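Local coordinates for metallo-beta-lactamase domain-containing protein (Enterococcus faecalis, PDB 2AZ4) that is of unknown function but carries a two-zinc metallo-beta-lactamase-fold site and may be an RNA-binding exonuclease, as assigned to its family, at residues L16-T21 and E216-S221; V22-V25 and A30-F33; A174-I177 and H182-T185; T187-L192 and P402-K407; A202-A207 and D389-L394. All coordinates share one frame; numbering follows the deposited sequence.

Interaction 1 (L16-T21 and E216-S221); sequences LTIGGT and EGVSIS
Ile-18, in the loop leading to strand 22-27, lays its side chain against Val-218 and Ser-221 in the loop that follows strand 212-216. The apolar part uses both of its branches. CD1, at the end of an extended arm (chi2 -166°), lies 4.1 Å from Val-218 CG1, and Ile-18 CG2 comes equally close to Val-218 CG2 at 4.1 Å. Isoleucine suits the place because its two branches reach different partners, CD1 going out to Val-218 CG1 and Ser-221 while CG2 stays closer to the backbone; valine offers a methyl to each.

A second kind of contact sets a methyl beside a hydroxyl: Ile-18 CD1 is 3.7 Å from Ser-221 OG. This is van der Waals contact, for the oxygen's polarity is spent elsewhere. Ser-221 OG donates to Gly-217 O at 2.9 Å and is also hydrogen-bonded to Leu-406 N.

Polar bonds inside 216-221 hold its shape. Val-218 N reaches Glu-216 OE2 at 3.2 Å, arriving on the anti side, 30° out of the carboxylate plane. The other oxygen, Glu-216 OE1, is hydrogen-bonded to His-382 ND1 and Leu-190 N.

Val-218 packs on the zinc ligand His-404, and the side chain of Ile-18 is about 5 Å from a zinc ion at the nearest atoms. The contact therefore places hydrocarbon beside the metal centre, while hydrogen bonds within and behind the 216-221 turn fix the surface it rests on.

Interaction 2 (V22-V25 and A30-F33); sequences VIEV and AHIF
Glu-24 and Phe-33 form a non-hydrogen-bonded pair in the antiparallel hairpin of strands 22-27 and 30-34, their side chains lying side by side on one face. Glu-24 leaves the backbone with CB 3.7 Å from Phe-33 CE1. CG, turned anti to the backbone N (chi1 179°), then passes over the ring face, 4.1 Å from the Phe-33 centroid, in a CH-pi contact. Farther out, Glu-24 CD sits 3.6 Å from Phe-33 CZ, and the carboxylate plane is inclined 26° to the ring. At the tip, OE1 is hydrogen-bonded to His-12 NE2, a polar partner for a buried acid. Glutamate suits the place because its methylenes cover an aromatic ring before its head reaches a histidine.

On the opposite face, Val-25 CB meets Ile-32 CG1 at 3.7 Å, two beta-branched residues well suited to strands. Their backbones join in a reciprocal pair: Val-25 N to Ile-32 O at 2.9 Å, and Ile-32 N to Val-25 O at 2.9 Å.

In the sheet, strand 22-27 lies between strands 7-13 and 30-34, and 30-34 is flanked on its other side by the parallel strand 85-89. Ile-32 packs on Val-160 of strand 158-164 in the second sheet, whereas Phe-33 is covered by Leu-63 and Leu-66 from a loop.

Interaction 3 (A174-I177 and H182-T185); sequences ALLI and HFIT
Ile-177 and Ile-184 face each other as a hydrogen-bonded pair in the beta hairpin of strands 173-179 and 182-186, part of the second sheet of the metallo-beta-lactamase fold. This is the tight part. Ile-177 N bonds Ile-184 O at 2.8 Å, and Ile-184 N returns the bond to Ile-177 O at 2.9 Å, nearly straight at 171°. Beside them Ile-177 CB touches Ile-184 CG1 at 3.8 Å. Branched aliphatic residues suit this face, which is buried: Ile-177 goes on to pack against Ile-32 and Phe-34 of the first sheet, and Ile-184 against Met-214.

Toward the hairpin turn the contact is looser, and Phe-183 and His-182 are partly exposed. The Phe-183 ring approaches by its edge, with CE1 3.9 Å from Leu-176 CB. A chi1 of 169°, with CG opposite the backbone N, brings the ring to that leucine; it also makes a cation-pi contact with Arg-178. His-182 leans away and hydrogen-bonds Glu-211 through ND1.

Leu-176 and Thr-185 lie side by side beneath helix 197-207. Threonine keeps its hydroxyl bonded to Thr-210 OG1 while offering a methyl to the leucine: Thr-185 CG2 lies 3.7 Å from Leu-176 CD2.

Interaction 4 (T187-L192 and P402-K407); sequences TGDLRL and PIHTLK. With ZN (zinc ion), chain D; ZN (zinc ion), chain C.
The backbones stay well apart, Asp-189 CA and His-404 CA being 8.6 Å from each other, and a positive phi (51°) at His-404 puts it in the left-handed region, a change of direction after the extended Ile-403. What joins the two is metal. Asp-189 OD2 bridges both zinc ions, 2.2 Å from the one that His-404 also binds and 2.4 Å from the other. His-404 NE2 completes the link at 2.3 Å from the shared ion. The two side chains cross at about a right angle, their flat groups inclined by 32°. Asp-189 OD1 rests obliquely to the imidazole, 3.0 Å from His-404 CD2. It is 3.3 Å from His-404 NE2, but that nitrogen is taken up by zinc and has no hydrogen to share.

Aspartate suits a bridge because, on its short side chain, a single carboxylate oxygen can bind both cations; histidine offers a ring nitrogen, NE2, that binds zinc. A water lies 2.3 Å from each zinc ion, so that it and OD2 both span the pair, and each ion holds one further water. Asp-96 and His-97 complete the site of His-404, whereas His-92, His-94 and His-167 complete the other.

The bridging aspartate and the late histidine are hallmarks of the dinuclear zinc site of the metallo-beta-lactamase fold.

Interaction 5 (A202-A207 and D389-L394); sequences AFCEKA and DKIIAL
Cys-204 meets Ile-391 and Leu-394 in an apolar contact between two helices, 197-207 and 385-395, which lie together over the outer side of the sheet containing strands 173-179 and 182-186. The backbones come close, with Cys-204 CA only 6.0 Å from Leu-394 CA. A cysteine suits this spot because it is small enough to permit such an approach and its sulfur is large and polarisable enough to make good dispersion contacts with the aliphatic groups.

Its sulfur reaches Ile-391 CG2 at 3.8 Å, while its own CB faces Leu-394 CB, again at 3.8 Å. Leu-394 CD1 also lies 4.1 Å from Cys-204 SG, so the thiol touches both aliphatic residues, which are three positions apart on one helical face. With SG turned anti to the carbonyl carbon (chi1 -72°), the thiol is directed across to the second helix. Cys-204 touches Ile-395 as well.

On the flank of helix 197-207 facing the sheet, Phe-203 packs on Ala-174, Leu-176 and Thr-185. Ala-207 CB lies over one face of that ring, offset toward its rim. Lys-206 forms a salt bridge to Glu-161, and Leu-394 is exposed at the margin.

Between these two segments the attachment is thus purely dispersive and hydrophobic: here shape fit does the work, and Lys-208 NZ supplies a polar tie just beyond, hydrogen-bonded to Leu-394 O.

How the interactions relate
From the N terminus, interaction 1 opens first, at 16-21, and closes only at 216-221. Interactions 2 and 3, two short hairpins in series, lie wholly within that span, one in each sheet; they meet where Ile-32 and Val-25 pack on Ile-177. Interaction 4 opens at 187-192 before interaction 1 has closed, so the two cross, and at 402-407 it brings a late segment back to the zinc site. Interaction 5 begins and ends within that second span and also crosses interaction 1. It ties helix 385-395 to helix 197-207, whose Phe-203 packs on the hairpin of interaction 3 and on Leu-190 of interaction 4.

Interaction 1 (L16-T21 and E216-S221)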
# COMPACT_ATOMS: atom_id res chain seq x y z
N LEU A 16 -4.33 -17.17 -1.73
CA LEU A 16 -4.99 -17.22 -3.06
C LEU A 16 -5.94 -16.04 -3.27
O LEU A 16 -7.06 -16.18 -3.81
CB LEU A 16 -5.65 -18.58 -3.34
CG LEU A 16 -5.27 -19.21 -4.70
CD1 LEU A 16 -5.75 -18.41 -5.90
CD2 LEU A 16 -3.76 -19.45 -4.83
N THR A 17 -5.48 -14.88 -2.80
CA THR A 17 -6.20 -13.66 -2.97
C THR A 17 -5.20 -12.54 -2.74
O THR A 17 -4.25 -12.69 -1.99
CB THR A 17 -7.44 -13.59 -2.02
OG1 THR A 17 -8.20 -12.42 -2.31
CG2 THR A 17 -7.04 -13.61 -0.55
N ILE A 18 -5.36 -11.44 -3.45
CA ILE A 18 -4.42 -10.35 -3.29
C ILE A 18 -5.00 -9.38 -2.27
O ILE A 18 -5.71 -8.44 -2.62
CB ILE A 18 -4.09 -9.70 -4.66
CG1 ILE A 18 -3.55 -10.81 -5.58
CG2 ILE A 18 -3.10 -8.56 -4.47
CD1 ILE A 18 -2.86 -10.34 -6.86
N GLY A 19 -4.74 -9.67 -1.00
CA GLY A 19 -5.22 -8.83 0.09
C GLY A 19 -5.60 -9.64 1.30
O GLY A 19 -6.14 -10.75 1.19
N GLY A 20 -5.32 -9.09 2.47
CA GLY A 20 -5.75 -9.72 3.71
C GLY A 20 -4.79 -10.75 4.25
O GLY A 20 -5.21 -11.62 5.03
N THR A 21 -3.51 -10.67 3.85
CA THR A 21 -2.46 -11.49 4.49
C THR A 21 -2.40 -11.27 5.98
O THR A 21 -2.19 -10.14 6.45
CB THR A 21 -1.06 -11.23 3.91
OG1 THR A 21 -1.06 -11.50 2.51
CG2 THR A 21 -0.03 -12.16 4.54
N GLU A 216 5.58 -11.95 -1.77
CA GLU A 216 4.51 -11.59 -2.69
C GLU A 216 4.74 -12.09 -4.12
O GLU A 216 5.89 -12.30 -4.56
CB GLU A 216 4.29 -10.07 -2.70
CG GLU A 216 5.46 -9.30 -3.28
CD GLU A 216 5.03 -8.33 -4.36
OE1 GLU A 216 5.11 -7.11 -4.12
OE2 GLU A 216 4.64 -8.78 -5.47
N GLY A 217 3.63 -12.30 -4.83
CA GLY A 217 3.66 -12.70 -6.23
C GLY A 217 2.56 -12.02 -7.01
O GLY A 217 1.81 -12.66 -7.76
N VAL A 218 2.46 -10.71 -6.84
CA VAL A 218 1.37 -9.96 -7.46
C VAL A 218 1.48 -9.92 -8.99
O VAL A 218 0.53 -10.30 -9.70
CB VAL A 218 1.24 -8.54 -6.86
CG1 VAL A 218 0.18 -7.73 -7.60
CG2 VAL A 218 0.90 -8.63 -5.36
N SER A 219 2.64 -9.50 -9.51
CA SER A 219 2.75 -9.27 -10.95
C SER A 219 2.54 -10.54 -11.80
O SER A 219 2.04 -10.45 -12.91
CB SER A 219 4.07 -8.61 -11.31
OG SER A 219 5.15 -9.51 -11.12
N ILE A 220 2.93 -11.70 -11.27
CA ILE A 220 2.71 -12.97 -11.98
C ILE A 220 1.25 -13.48 -11.91
O ILE A 220 0.92 -14.49 -12.53
CB ILE A 220 3.65 -14.08 -11.48
CG1 ILE A 220 3.58 -14.16 -9.95
CG2 ILE A 220 5.06 -13.87 -11.99
CD1 ILE A 220 4.14 -15.42 -9.37
N SER A 221 0.40 -12.80 -11.15
CA SER A 221 -0.99 -13.22 -10.99
C SER A 221 -1.86 -12.90 -12.20
O SER A 221 -2.95 -13.44 -12.33
CB SER A 221 -1.61 -12.57 -9.76
OG SER A 221 -0.98 -13.02 -8.59

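Interaction 2 (V22-V25 and A30-F33)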
# COMPACT_ATOMS: atom_id res chain seq x y z
N VAL A 22 -2.62 -12.33 6.74
CA VAL A 22 -2.42 -12.27 8.18
C VAL A 22 -1.68 -13.55 8.53
O VAL A 22 -2.22 -14.66 8.39
CB VAL A 22 -3.75 -12.16 8.98
CG1 VAL A 22 -3.47 -12.13 10.47
CG2 VAL A 22 -4.58 -10.93 8.54
N ILE A 23 -0.44 -13.38 8.95
CA ILE A 23 0.40 -14.49 9.32
C ILE A 23 0.77 -14.29 10.76
O ILE A 23 0.99 -13.15 11.20
CB ILE A 23 1.66 -14.55 8.40
CG1 ILE A 23 1.22 -14.87 6.95
CG2 ILE A 23 2.69 -15.51 8.92
CD1 ILE A 23 2.28 -14.54 5.89
N GLU A 24 0.81 -15.40 11.49
CA GLU A 24 1.28 -15.46 12.86
C GLU A 24 2.60 -16.20 12.95
O GLU A 24 2.79 -17.24 12.32
CB GLU A 24 0.25 -16.16 13.74
CG GLU A 24 0.69 -16.28 15.19
CD GLU A 24 -0.33 -17.03 16.04
OE1 GLU A 24 -1.37 -17.45 15.51
OE2 GLU A 24 -0.07 -17.20 17.25
N VAL A 25 3.50 -15.65 13.74
CA VAL A 25 4.73 -16.31 14.10
C VAL A 25 4.73 -16.41 15.61
O VAL A 25 4.62 -15.39 16.29
CB VAL A 25 6.00 -15.58 13.59
CG1 VAL A 25 7.26 -16.35 14.03
CG2 VAL A 25 5.98 -15.49 12.06
N ALA A 30 5.28 -15.88 23.29
CA ALA A 30 5.15 -14.71 22.44
C ALA A 30 4.65 -15.05 21.04
O ALA A 30 4.90 -16.14 20.50
CB ALA A 30 6.47 -13.91 22.39
N HIS A 31 3.91 -14.11 20.46
CA HIS A 31 3.53 -14.22 19.06
C HIS A 31 3.36 -12.87 18.39
O HIS A 31 3.01 -11.88 19.05
CB HIS A 31 2.32 -15.18 18.83
CG HIS A 31 1.03 -14.75 19.46
ND1 HIS A 31 0.92 -13.70 20.35
CD2 HIS A 31 -0.23 -15.26 19.33
CE1 HIS A 31 -0.34 -13.58 20.73
NE2 HIS A 31 -1.06 -14.50 20.12
N ILE A 32 3.66 -12.83 17.10
CA ILE A 32 3.50 -11.65 16.28
C ILE A 32 2.58 -11.95 15.10
O ILE A 32 2.41 -13.11 14.72
CB ILE A 32 4.84 -11.08 15.76
CG1 ILE A 32 5.53 -12.08 14.83
CG2 ILE A 32 5.70 -10.68 16.94
CD1 ILE A 32 6.79 -11.54 14.12
N PHE A 33 1.96 -10.90 14.57
CA PHE A 33 1.07 -11.02 13.43
C PHE A 33 1.44 -9.91 12.45
O PHE A 33 1.94 -8.86 12.88
CB PHE A 33 -0.41 -10.84 13.84
CG PHE A 33 -0.94 -11.90 14.82
CD1 PHE A 33 -1.78 -12.92 14.39
CD2 PHE A 33 -0.64 -11.83 16.17
CE1 PHE A 33 -2.28 -13.89 15.31
CE2 PHE A 33 -1.13 -12.80 17.09
CZ PHE A 33 -1.95 -13.82 16.64

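Interaction 3 (A174-I177 and H182-T185)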
# COMPACT_ATOMS: atom_id res chain seq x y z
N ALA A 174 9.72 -4.50 4.92
CA ALA A 174 9.74 -5.95 5.03
C ALA A 174 10.15 -6.29 6.46
O ALA A 174 10.66 -5.42 7.20
CB ALA A 174 10.74 -6.53 4.03
N LEU A 175 9.92 -7.52 6.88
CA LEU A 175 10.23 -7.90 8.26
C LEU A 175 11.25 -9.01 8.23
O LEU A 175 11.11 -9.97 7.44
CB LEU A 175 8.96 -8.35 9.00
CG LEU A 175 7.73 -7.43 8.97
CD1 LEU A 175 6.61 -8.10 9.74
CD2 LEU A 175 8.04 -6.03 9.60
N LEU A 176 12.30 -8.88 9.05
CA LEU A 176 13.24 -9.96 9.26
C LEU A 176 12.98 -10.45 10.67
O LEU A 176 13.13 -9.68 11.63
CB LEU A 176 14.69 -9.51 9.13
CG LEU A 176 15.21 -8.88 7.84
CD1 LEU A 176 16.68 -8.65 8.04
CD2 LEU A 176 14.99 -9.77 6.68
N ILE A 177 12.59 -11.71 10.78
CA ILE A 177 12.09 -12.25 12.05
C ILE A 177 13.00 -13.34 12.61
O ILE A 177 13.27 -14.33 11.95
CB ILE A 177 10.64 -12.78 11.85
CG1 ILE A 177 9.72 -11.64 11.41
CG2 ILE A 177 10.09 -13.45 13.14
CD1 ILE A 177 8.59 -12.08 10.45
N HIS A 182 15.77 -19.80 14.54
CA HIS A 182 15.27 -19.56 13.19
C HIS A 182 15.28 -18.12 12.72
O HIS A 182 15.16 -17.18 13.52
CB HIS A 182 13.87 -20.14 13.01
CG HIS A 182 13.80 -21.59 13.36
ND1 HIS A 182 14.18 -22.59 12.49
CD2 HIS A 182 13.43 -22.21 14.51
CE1 HIS A 182 14.03 -23.76 13.08
NE2 HIS A 182 13.57 -23.56 14.30
N PHE A 183 15.38 -17.98 11.40
CA PHE A 183 15.43 -16.70 10.72
C PHE A 183 14.50 -16.81 9.53
O PHE A 183 14.74 -17.60 8.61
CB PHE A 183 16.87 -16.42 10.25
CG PHE A 183 17.00 -15.24 9.31
CD1 PHE A 183 16.20 -14.10 9.46
CD2 PHE A 183 17.95 -15.25 8.29
CE1 PHE A 183 16.32 -13.01 8.59
CE2 PHE A 183 18.09 -14.16 7.42
CZ PHE A 183 17.28 -13.04 7.56
N ILE A 184 13.42 -16.03 9.56
CA ILE A 184 12.44 -16.01 8.48
C ILE A 184 12.17 -14.57 8.03
O ILE A 184 12.49 -13.63 8.73
CB ILE A 184 11.15 -16.77 8.86
CG1 ILE A 184 10.36 -16.03 9.94
CG2 ILE A 184 11.50 -18.22 9.29
CD1 ILE A 184 9.01 -16.66 10.22
N THR A 185 11.59 -14.41 6.85
CA THR A 185 11.50 -13.11 6.21
C THR A 185 10.16 -12.96 5.52
O THR A 185 9.72 -13.86 4.82
CB THR A 185 12.63 -12.95 5.16
OG1 THR A 185 13.91 -13.08 5.81
CG2 THR A 185 12.55 -11.59 4.50

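Interaction 4 (T187-L192 and P402-K407)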
# COMPACT_ATOMS: atom_id res chain seq x y z
N THR A 187 8.34 -10.32 2.93
CA THR A 187 8.76 -9.24 2.02
C THR A 187 7.87 -8.00 2.07
O THR A 187 8.31 -6.91 1.72
CB THR A 187 8.83 -9.70 0.53
OG1 THR A 187 7.54 -10.15 0.09
CG2 THR A 187 9.84 -10.80 0.35
N GLY A 188 6.62 -8.20 2.48
CA GLY A 188 5.58 -7.20 2.25
C GLY A 188 5.41 -7.11 0.75
O GLY A 188 5.64 -8.10 0.03
N ASP A 189 5.00 -5.94 0.28
CA ASP A 189 4.98 -5.63 -1.15
C ASP A 189 6.24 -4.88 -1.51
O ASP A 189 6.70 -4.05 -0.72
CB ASP A 189 3.80 -4.71 -1.44
CG ASP A 189 2.48 -5.41 -1.42
OD1 ASP A 189 2.40 -6.63 -1.15
OD2 ASP A 189 1.48 -4.73 -1.69
N LEU A 190 6.79 -5.14 -2.70
CA LEU A 190 8.08 -4.57 -3.12
C LEU A 190 8.42 -4.66 -4.61
O LEU A 190 7.84 -5.44 -5.35
CB LEU A 190 9.27 -5.11 -2.34
CG LEU A 190 9.55 -6.57 -1.94
CD1 LEU A 190 8.85 -7.70 -2.69
CD2 LEU A 190 11.03 -6.81 -1.82
N ARG A 191 9.40 -3.88 -5.02
CA ARG A 191 9.79 -3.79 -6.44
C ARG A 191 11.25 -3.37 -6.51
O ARG A 191 11.86 -3.06 -5.48
CB ARG A 191 8.90 -2.77 -7.18
CG ARG A 191 9.01 -1.35 -6.61
CD ARG A 191 8.18 -0.34 -7.40
NE ARG A 191 8.12 0.96 -6.73
CZ ARG A 191 7.43 2.01 -7.16
NH1 ARG A 191 6.72 1.94 -8.27
NH2 ARG A 191 7.46 3.15 -6.48
N LEU A 192 11.79 -3.35 -7.73
CA LEU A 192 13.17 -2.94 -7.96
C LEU A 192 13.28 -1.80 -8.99
O LEU A 192 14.39 -1.47 -9.44
CB LEU A 192 13.98 -4.15 -8.46
CG LEU A 192 14.53 -5.12 -7.39
CD1 LEU A 192 15.18 -6.34 -8.04
CD2 LEU A 192 15.55 -4.38 -6.51
N PRO A 402 5.38 -18.67 -1.60
CA PRO A 402 4.61 -17.63 -2.27
C PRO A 402 3.33 -17.27 -1.50
O PRO A 402 2.63 -18.16 -0.97
CB PRO A 402 4.26 -18.25 -3.62
CG PRO A 402 5.31 -19.34 -3.82
CD PRO A 402 5.50 -19.87 -2.46
N ILE A 403 3.07 -15.96 -1.41
CA ILE A 403 1.86 -15.41 -0.81
C ILE A 403 1.47 -14.19 -1.63
O ILE A 403 2.21 -13.81 -2.53
CB ILE A 403 2.08 -14.98 0.65
CG1 ILE A 403 3.23 -13.95 0.75
CG2 ILE A 403 2.26 -16.21 1.54
CD1 ILE A 403 3.39 -13.31 2.11
N HIS A 404 0.30 -13.62 -1.35
CA HIS A 404 -0.16 -12.41 -2.02
C HIS A 404 -0.06 -12.63 -3.54
O HIS A 404 0.60 -11.86 -4.26
CB HIS A 404 0.69 -11.21 -1.54
CG HIS A 404 -0.04 -9.91 -1.49
ND1 HIS A 404 -1.28 -9.78 -0.89
CD2 HIS A 404 0.32 -8.68 -1.90
CE1 HIS A 404 -1.66 -8.51 -0.96
NE2 HIS A 404 -0.70 -7.82 -1.58
N THR A 405 -0.71 -13.70 -4.01
CA THR A 405 -0.57 -14.17 -5.38
C THR A 405 -1.76 -15.09 -5.78
O THR A 405 -2.29 -15.82 -4.96
CB THR A 405 0.82 -14.88 -5.59
OG1 THR A 405 0.96 -15.29 -6.96
CG2 THR A 405 1.01 -16.10 -4.65
N LEU A 406 -2.19 -14.98 -7.03
CA LEU A 406 -3.19 -15.89 -7.60
C LEU A 406 -2.55 -17.09 -8.34
O LEU A 406 -3.27 -18.00 -8.77
CB LEU A 406 -4.14 -15.14 -8.55
CG LEU A 406 -4.79 -13.83 -8.10
CD1 LEU A 406 -5.72 -13.26 -9.18
CD2 LEU A 406 -5.55 -14.04 -6.82
N LYS A 407 -1.22 -17.07 -8.48
CA LYS A 407 -0.47 -18.14 -9.18
C LYS A 407 0.83 -18.48 -8.46
O LYS A 407 1.93 -18.26 -8.98
CB LYS A 407 -0.21 -17.74 -10.64
CG LYS A 407 -1.49 -17.40 -11.39
CD LYS A 407 -1.29 -17.01 -12.83
CE LYS A 407 -2.65 -16.92 -13.48
NZ LYS A 407 -2.62 -16.17 -14.75
ZN ZN D . -0.59 -5.54 -1.40
ZN ZN C . 0.95 -2.40 -1.65
O HOH W 1 0.07 -2.73 -3.63
O HOH W 2 -1.18 -3.28 -1.49
O HOH W 3 -1.00 -5.24 -3.69

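Interaction 5 (A202-A207 and D389-L394)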
# COMPACT_ATOMS: atom_id res chain seq x y z
N ALA A 202 19.35 -3.58 -0.56
CA ALA A 202 19.85 -3.69 0.81
C ALA A 202 19.04 -4.68 1.63
O ALA A 202 19.59 -5.37 2.50
CB ALA A 202 19.87 -2.33 1.49
N PHE A 203 17.74 -4.78 1.35
CA PHE A 203 16.88 -5.74 2.03
C PHE A 203 17.29 -7.18 1.69
O PHE A 203 17.35 -8.04 2.56
CB PHE A 203 15.41 -5.51 1.64
CG PHE A 203 14.55 -6.73 1.78
CD1 PHE A 203 14.22 -7.22 3.05
CD2 PHE A 203 14.10 -7.40 0.66
CE1 PHE A 203 13.43 -8.38 3.18
CE2 PHE A 203 13.32 -8.55 0.78
CZ PHE A 203 12.99 -9.03 2.05
N CYS A 204 17.51 -7.44 0.40
CA CYS A 204 17.90 -8.77 -0.07
C CYS A 204 19.20 -9.24 0.60
O CYS A 204 19.32 -10.41 0.99
CB CYS A 204 18.08 -8.75 -1.59
SG CYS A 204 16.56 -8.63 -2.53
N GLU A 205 20.15 -8.32 0.76
CA GLU A 205 21.41 -8.59 1.46
C GLU A 205 21.21 -8.94 2.94
O GLU A 205 21.91 -9.81 3.48
CB GLU A 205 22.36 -7.41 1.35
CG GLU A 205 23.70 -7.58 2.09
CD GLU A 205 24.45 -8.85 1.65
OE1 GLU A 205 24.98 -8.86 0.50
OE2 GLU A 205 24.50 -9.85 2.43
N LYS A 206 20.29 -8.25 3.59
CA LYS A 206 19.95 -8.57 4.98
C LYS A 206 19.20 -9.90 5.05
O LYS A 206 19.31 -10.63 6.04
CB LYS A 206 19.10 -7.45 5.57
CG LYS A 206 19.86 -6.18 5.89
CD LYS A 206 18.95 -5.21 6.69
CE LYS A 206 19.75 -4.17 7.44
NZ LYS A 206 20.20 -4.64 8.79
N ALA A 207 18.45 -10.20 3.99
CA ALA A 207 17.60 -11.39 3.97
C ALA A 207 18.36 -12.64 3.49
O ALA A 207 17.82 -13.75 3.55
CB ALA A 207 16.37 -11.17 3.10
N ASP A 389 12.09 -13.04 -9.68
CA ASP A 389 13.20 -14.01 -9.81
C ASP A 389 14.54 -13.45 -9.38
O ASP A 389 15.34 -14.15 -8.77
CB ASP A 389 13.30 -14.54 -11.25
CG ASP A 389 12.07 -15.32 -11.68
OD1 ASP A 389 11.47 -16.02 -10.83
OD2 ASP A 389 11.71 -15.25 -12.88
N LYS A 390 14.82 -12.18 -9.69
CA LYS A 390 16.08 -11.59 -9.27
C LYS A 390 16.15 -11.45 -7.75
O LYS A 390 17.21 -11.64 -7.16
CB LYS A 390 16.34 -10.24 -9.95
CG LYS A 390 16.84 -10.34 -11.37
CD LYS A 390 16.55 -9.07 -12.19
CE LYS A 390 16.79 -9.36 -13.68
NZ LYS A 390 16.50 -8.20 -14.61
N ILE A 391 15.02 -11.14 -7.12
CA ILE A 391 15.00 -10.97 -5.67
C ILE A 391 15.32 -12.31 -5.01
O ILE A 391 16.16 -12.37 -4.13
CB ILE A 391 13.66 -10.38 -5.16
CG1 ILE A 391 13.58 -8.89 -5.55
CG2 ILE A 391 13.51 -10.58 -3.65
CD1 ILE A 391 12.15 -8.26 -5.49
N ILE A 392 14.67 -13.36 -5.48
CA ILE A 392 14.91 -14.73 -4.99
C ILE A 392 16.37 -15.13 -5.22
O ILE A 392 17.01 -15.67 -4.32
CB ILE A 392 13.97 -15.75 -5.66
CG1 ILE A 392 12.50 -15.43 -5.29
CG2 ILE A 392 14.35 -17.22 -5.27
CD1 ILE A 392 11.48 -15.98 -6.24
N ALA A 393 16.91 -14.79 -6.40
CA ALA A 393 18.33 -15.03 -6.69
C ALA A 393 19.26 -14.31 -5.72
O ALA A 393 20.22 -14.92 -5.22
CB ALA A 393 18.66 -14.68 -8.15
N LEU A 394 19.00 -13.04 -5.41
CA LEU A 394 19.83 -12.31 -4.45
C LEU A 394 19.76 -12.87 -3.03
O LEU A 394 20.77 -12.88 -2.32
CB LEU A 394 19.52 -10.81 -4.45
CG LEU A 394 19.96 -9.99 -5.67
CD1 LEU A 394 19.10 -8.75 -5.77
CD2 LEU A 394 21.43 -9.64 -5.59